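Local coordinates for protein SidF, inhibitor of growth family, member 3 (Legionella pneumophila subsp. pneumophila, PDB 4FYE) that probably acts at membranes as a phosphoinositide phosphatase, hydrolysing a phosphate from phosphatidylinositol phosphates, at residues Ile116-Ala127 / Asp140-Val148. The protein carries 1 engineered substitution. Sequence-based numbering, arbitrary orientation.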
ATOM      1  N   ILE A 116      28.582 -22.776  -2.227  1.00 57.02           N
ATOM      2  CA  ILE A 116      27.966 -21.932  -3.207  1.00 56.75           C
ATOM      3  C   ILE A 116      28.990 -20.952  -3.739  1.00 58.43           C
ATOM      4  O   ILE A 116      29.022 -20.690  -4.938  1.00 56.38           O
ATOM      5  CB  ILE A 116      26.765 -21.218  -2.608  1.00 50.16           C
ATOM      6  CG1 ILE A 116      25.554 -22.128  -2.753  1.00 47.10           C
ATOM      7  CG2 ILE A 116      26.532 -19.886  -3.288  1.00 46.01           C
ATOM      8  CD1 ILE A 116      24.435 -21.746  -1.782  1.00 48.47           C
ATOM      9  N   SER A 117      29.816 -20.440  -2.826  1.00 62.16           N
ATOM     10  CA  SER A 117      30.958 -19.614  -3.176  1.00 68.07           C
ATOM     11  C   SER A 117      32.020 -20.340  -4.038  1.00 69.09           C
ATOM     12  O   SER A 117      32.696 -19.679  -4.800  1.00 73.69           O
ATOM     13  CB  SER A 117      31.583 -18.986  -1.927  1.00 68.78           C
ATOM     14  OG  SER A 117      32.871 -19.518  -1.701  1.00 75.99           O
ATOM     15  N   GLU A 118      32.157 -21.668  -3.935  1.00 66.75           N
ATOM     16  CA  GLU A 118      33.089 -22.386  -4.789  1.00 63.18           C
ATOM     17  C   GLU A 118      32.484 -22.776  -6.128  1.00 64.07           C
ATOM     18  O   GLU A 118      33.232 -23.092  -7.041  1.00 64.52           O
ATOM     19  CB  GLU A 118      33.659 -23.630  -4.117  1.00 67.59           C
ATOM     20  CG  GLU A 118      34.448 -23.376  -2.831  1.00 77.59           C
ATOM     21  CD  GLU A 118      34.559 -24.624  -1.910  1.00 91.13           C
ATOM     22  OE1 GLU A 118      34.102 -25.748  -2.298  1.00 89.33           O
ATOM     23  OE2 GLU A 118      35.111 -24.478  -0.780  1.00 89.48           O
ATOM     24  N   THR A 119      31.159 -22.732  -6.291  1.00 61.56           N
ATOM     25  CA  THR A 119      30.519 -23.244  -7.546  1.00 62.16           C
ATOM     26  C   THR A 119      29.881 -22.178  -8.426  1.00 62.09           C
ATOM     27  O   THR A 119      29.645 -22.405  -9.633  1.00 62.30           O
ATOM     28  CB  THR A 119      29.407 -24.282  -7.270  1.00 67.40           C
ATOM     29  OG1 THR A 119      29.989 -25.409  -6.619  1.00 77.27           O
ATOM     30  CG2 THR A 119      28.761 -24.790  -8.581  1.00 67.39           C
ATOM     31  N   ILE A 120      29.556 -21.043  -7.823  1.00 56.94           N
ATOM     32  CA  ILE A 120      28.960 -19.955  -8.566  1.00 56.09           C
ATOM     33  C   ILE A 120      30.029 -18.883  -8.780  1.00 54.66           C
ATOM     34  O   ILE A 120      30.459 -18.236  -7.804  1.00 53.30           O
ATOM     35  CB  ILE A 120      27.728 -19.357  -7.850  1.00 56.17           C
ATOM     36  CG1 ILE A 120      26.753 -20.459  -7.360  1.00 53.26           C
ATOM     37  CG2 ILE A 120      27.000 -18.401  -8.777  1.00 50.32           C
ATOM     38  CD1 ILE A 120      26.387 -21.508  -8.408  1.00 52.60           C
ATOM     39  N   PRO A 121      30.473 -18.703 -10.048  1.00 54.80           N
ATOM     40  CA  PRO A 121      31.420 -17.579 -10.302  1.00 56.34           C
ATOM     41  C   PRO A 121      30.726 -16.261 -10.129  1.00 51.83           C
ATOM     42  O   PRO A 121      29.585 -16.121 -10.540  1.00 53.25           O
ATOM     43  CB  PRO A 121      31.891 -17.788 -11.755  1.00 52.92           C
ATOM     44  CG  PRO A 121      30.901 -18.775 -12.365  1.00 58.34           C
ATOM     45  CD  PRO A 121      30.364 -19.612 -11.218  1.00 55.78           C
ATOM     46  N   SER A 122      31.422 -15.333  -9.483  1.00 57.38           N
ATOM     47  CA  SER A 122      30.933 -14.035  -9.091  1.00 58.76           C
ATOM     48  C   SER A 122      30.281 -13.237 -10.196  1.00 59.60           C
ATOM     49  O   SER A 122      29.254 -12.602  -9.979  1.00 63.72           O
ATOM     50  CB  SER A 122      32.086 -13.241  -8.524  1.00 66.33           C
ATOM     51  OG  SER A 122      32.089 -13.458  -7.135  1.00 78.37           O
ATOM     52  N   ASP A 123      30.852 -13.323 -11.377  1.00 62.00           N
ATOM     53  CA  ASP A 123      30.415 -12.504 -12.473  1.00 71.69           C
ATOM     54  C   ASP A 123      29.293 -13.142 -13.260  1.00 73.36           C
ATOM     55  O   ASP A 123      28.649 -12.450 -14.042  1.00 88.17           O
ATOM     56  CB  ASP A 123      31.590 -12.121 -13.377  1.00 84.68           C
ATOM     57  CG  ASP A 123      32.295 -10.840 -12.893  1.00100.33           C
ATOM     58  OD1 ASP A 123      31.609  -9.925 -12.350  1.00107.43           O
ATOM     59  OD2 ASP A 123      33.531 -10.753 -13.039  1.00102.02           O
ATOM     60  N   LYS A 124      29.000 -14.424 -13.050  1.00 54.70           N
ATOM     61  CA  LYS A 124      27.767 -14.901 -13.618  1.00 47.75           C
ATOM     62  C   LYS A 124      26.652 -14.806 -12.575  1.00 49.34           C
ATOM     63  O   LYS A 124      25.505 -15.098 -12.859  1.00 50.71           O
ATOM     64  CB  LYS A 124      27.872 -16.292 -14.172  1.00 50.06           C
ATOM     65  CG  LYS A 124      28.932 -16.547 -15.250  1.00 54.00           C
ATOM     66  CD  LYS A 124      28.874 -18.051 -15.566  1.00 60.16           C
ATOM     67  CE  LYS A 124      29.951 -18.551 -16.527  1.00 67.46           C
ATOM     68  NZ  LYS A 124      29.862 -17.818 -17.821  1.00 73.78           N
ATOM     69  N   ALA A 125      26.968 -14.376 -11.365  1.00 52.22           N
ATOM     70  CA  ALA A 125      25.977 -14.389 -10.288  1.00 48.03           C
ATOM     71  C   ALA A 125      25.034 -13.219 -10.368  1.00 44.73           C
ATOM     72  O   ALA A 125      24.042 -13.198  -9.690  1.00 47.65           O
ATOM     73  CB  ALA A 125      26.682 -14.376  -8.939  1.00 50.28           C
ATOM     74  N   LYS A 126      25.340 -12.218 -11.166  1.00 48.76           N
ATOM     75  CA  LYS A 126      24.567 -10.963 -11.074  1.00 48.73           C
ATOM     76  C   LYS A 126      23.655 -10.832 -12.260  1.00 43.68           C
ATOM     77  O   LYS A 126      24.024 -11.193 -13.366  1.00 44.93           O
ATOM     78  CB  LYS A 126      25.459  -9.708 -10.942  1.00 50.41           C
ATOM     79  CG  LYS A 126      26.471  -9.765  -9.792  1.00 61.03           C
ATOM     80  CD  LYS A 126      27.132  -8.390  -9.578  1.00 69.24           C
ATOM     81  CE  LYS A 126      28.653  -8.517  -9.545  1.00 78.68           C
ATOM     82  NZ  LYS A 126      29.410  -7.252  -9.835  1.00 82.31           N
ATOM     83  N   ALA A 127      22.457 -10.314 -12.035  1.00 39.03           N
ATOM     84  CA  ALA A 127      21.539 -10.103 -13.137  1.00 39.82           C
ATOM     85  C   ALA A 127      21.661  -8.664 -13.550  1.00 39.64           C
ATOM     86  O   ALA A 127      22.169  -7.857 -12.798  1.00 40.77           O
ATOM     87  CB  ALA A 127      20.111 -10.399 -12.714  1.00 37.09           C
ATOM     88  N   ASP A 140      23.118 -16.793 -18.182  1.00 44.17           N
ATOM     89  CA  ASP A 140      24.056 -17.293 -17.185  1.00 43.96           C
ATOM     90  C   ASP A 140      23.583 -17.087 -15.749  1.00 45.61           C
ATOM     91  O   ASP A 140      23.631 -18.026 -14.920  1.00 47.57           O
ATOM     92  CB  ASP A 140      25.410 -16.651 -17.407  1.00 48.21           C
ATOM     93  CG  ASP A 140      26.104 -17.211 -18.630  1.00 58.31           C
ATOM     94  OD1 ASP A 140      25.698 -18.326 -19.070  1.00 60.92           O
ATOM     95  OD2 ASP A 140      27.045 -16.553 -19.150  1.00 63.59           O
ATOM     96  N   PHE A 141      23.107 -15.870 -15.462  1.00 41.65           N
ATOM     97  CA  PHE A 141      22.488 -15.610 -14.197  1.00 42.39           C
ATOM     98  C   PHE A 141      21.409 -16.632 -13.935  1.00 44.59           C
ATOM     99  O   PHE A 141      21.439 -17.235 -12.843  1.00 43.72           O
ATOM    100  CB  PHE A 141      21.908 -14.209 -14.134  1.00 39.47           C
ATOM    101  CG  PHE A 141      20.991 -13.974 -12.973  1.00 33.58           C
ATOM    102  CD1 PHE A 141      21.494 -13.550 -11.762  1.00 36.14           C
ATOM    103  CD2 PHE A 141      19.637 -14.101 -13.109  1.00 35.62           C
ATOM    104  CE1 PHE A 141      20.646 -13.261 -10.687  1.00 35.43           C
ATOM    105  CE2 PHE A 141      18.768 -13.838 -12.039  1.00 35.44           C
ATOM    106  CZ  PHE A 141      19.267 -13.422 -10.833  1.00 35.48           C
ATOM    107  N   LEU A 142      20.476 -16.840 -14.898  1.00 44.73           N
ATOM    108  CA  LEU A 142      19.420 -17.890 -14.723  1.00 42.80           C
ATOM    109  C   LEU A 142      19.994 -19.256 -14.439  1.00 44.59           C
ATOM    110  O   LEU A 142      19.456 -19.976 -13.561  1.00 45.26           O
ATOM    111  CB  LEU A 142      18.420 -17.998 -15.878  1.00 38.34           C
ATOM    112  CG  LEU A 142      17.568 -16.742 -15.807  1.00 40.16           C
ATOM    113  CD1 LEU A 142      16.909 -16.365 -17.132  1.00 39.98           C
ATOM    114  CD2 LEU A 142      16.538 -16.914 -14.751  1.00 38.08           C
ATOM    115  N   GLU A 143      21.111 -19.609 -15.105  1.00 41.92           N
ATOM    116  CA  GLU A 143      21.640 -20.938 -14.862  1.00 47.13           C
ATOM    117  C   GLU A 143      22.186 -21.027 -13.482  1.00 46.85           C
ATOM    118  O   GLU A 143      22.146 -22.073 -12.906  1.00 52.80           O
ATOM    119  CB  GLU A 143      22.765 -21.344 -15.798  1.00 53.17           C
ATOM    120  CG  GLU A 143      22.268 -21.755 -17.158  1.00 66.76           C
ATOM    121  CD  GLU A 143      23.392 -22.081 -18.139  1.00 80.66           C
ATOM    122  OE1 GLU A 143      24.399 -22.717 -17.715  1.00 86.23           O
ATOM    123  OE2 GLU A 143      23.245 -21.696 -19.332  1.00 84.75           O
ATOM    124  N   GLN A 144      22.760 -19.941 -12.977  1.00 44.69           N
ATOM    125  CA  GLN A 144      23.394 -20.016 -11.695  1.00 45.78           C
ATOM    126  C   GLN A 144      22.274 -20.126 -10.672  1.00 47.67           C
ATOM    127  O   GLN A 144      22.270 -20.976  -9.780  1.00 50.42           O
ATOM    128  CB  GLN A 144      24.269 -18.781 -11.460  1.00 44.19           C
ATOM    129  CG  GLN A 144      25.430 -18.629 -12.424  1.00 48.73           C
ATOM    130  CD  GLN A 144      26.228 -19.891 -12.647  1.00 52.48           C
ATOM    131  OE1 GLN A 144      26.727 -20.560 -11.694  1.00 55.16           O
ATOM    132  NE2 GLN A 144      26.339 -20.252 -13.911  1.00 50.50           N
ATOM    133  N   LEU A 145      21.264 -19.314 -10.892  1.00 40.87           N
ATOM    134  CA  LEU A 145      20.145 -19.314 -10.060  1.00 40.93           C
ATOM    135  C   LEU A 145      19.509 -20.676  -9.929  1.00 43.63           C
ATOM    136  O   LEU A 145      19.174 -21.012  -8.819  1.00 44.19           O
ATOM    137  CB  LEU A 145      19.156 -18.265 -10.538  1.00 41.68           C
ATOM    138  CG  LEU A 145      17.984 -17.889  -9.657  1.00 44.14           C
ATOM    139  CD1 LEU A 145      17.516 -16.454  -9.847  1.00 42.26           C
ATOM    140  CD2 LEU A 145      16.887 -18.873 -10.038  1.00 45.55           C
ATOM    141  N   ALA A 146      19.322 -21.440 -11.014  1.00 41.57           N
ATOM    142  CA  ALA A 146      18.700 -22.771 -10.887  1.00 43.51           C
ATOM    143  C   ALA A 146      19.637 -23.705 -10.068  1.00 48.98           C
ATOM    144  O   ALA A 146      19.197 -24.486  -9.221  1.00 52.93           O
ATOM    145  CB  ALA A 146      18.413 -23.396 -12.267  1.00 37.86           C
ATOM    146  N   LYS A 147      20.920 -23.620 -10.335  1.00 44.95           N
ATOM    147  CA  LYS A 147      21.892 -24.302  -9.530  1.00 49.28           C
ATOM    148  C   LYS A 147      21.659 -24.030  -8.035  1.00 48.02           C
ATOM    149  O   LYS A 147      21.553 -24.912  -7.228  1.00 50.60           O
ATOM    150  CB  LYS A 147      23.287 -23.792  -9.914  1.00 46.61           C
ATOM    151  CG  LYS A 147      24.248 -24.763 -10.628  1.00 54.38           C
ATOM    152  CD  LYS A 147      24.157 -24.724 -12.139  1.00 57.70           C
ATOM    153  CE  LYS A 147      25.519 -24.424 -12.788  1.00 62.61           C
ATOM    154  NZ  LYS A 147      26.537 -25.514 -13.020  1.00 68.82           N
ATOM    155  N   VAL A 148      21.634 -22.768  -7.668  1.00 46.52           N
ATOM    156  CA  VAL A 148      21.533 -22.367  -6.289  1.00 46.77           C
ATOM    157  C   VAL A 148      20.208 -22.778  -5.643  1.00 49.93           C
ATOM    158  O   VAL A 148      20.191 -23.161  -4.467  1.00 53.15           O
ATOM    159  CB  VAL A 148      21.752 -20.835  -6.206  1.00 43.65           C
ATOM    160  CG1 VAL A 148      21.189 -20.248  -4.944  1.00 40.24           C
ATOM    161  CG2 VAL A 148      23.247 -20.559  -6.271  1.00 42.17           C
TER
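Ala-127 sets its methyl squarely over one face of the Phe-141 ring, a CH-pi contact with CB 3.4 Å from the ring centroid and 5° off its normal. The pair belongs to a helix-loop-helix connection, in which the chain leaving helix 98-119 runs back along helix 136-163 before entering it. Phe-141 projects its ring to this loop because CG lies anti to the backbone N (chi1 167°), and the carbonyl O of Ala-125 then meets the ring edge at CD1, 3.3 Å away. One turn further along the helix, Gln-144, turned at chi2 (-46°), and Ile-120 lie alongside each other with their ends running opposite ways. The OE1 of Gln-144 comes within 3.4 Å of Ile-120 CD1, while NE2 lies beside the aliphatic chain of Lys-124. At the helix-exit end, CG1 of Ile-120, where the chain gives up its helical backbone angles, packs at 3.7 Å against Val-148 CG2. On the partly exposed side, Lys-124 curls at its last torsion and closes a weak, hydrogen-bonded salt bridge, NZ to Asp-140 OD2, at 3.4 Å. Helix 71-92 backs this layer, touching Phe-141 through Val-71 and Val-148 through Ala-75; backbone hydrogen bonds of Ala-125 with Val-71 and of Ala-127 with Pro-69 help hold the Ala-127 CB over the ring.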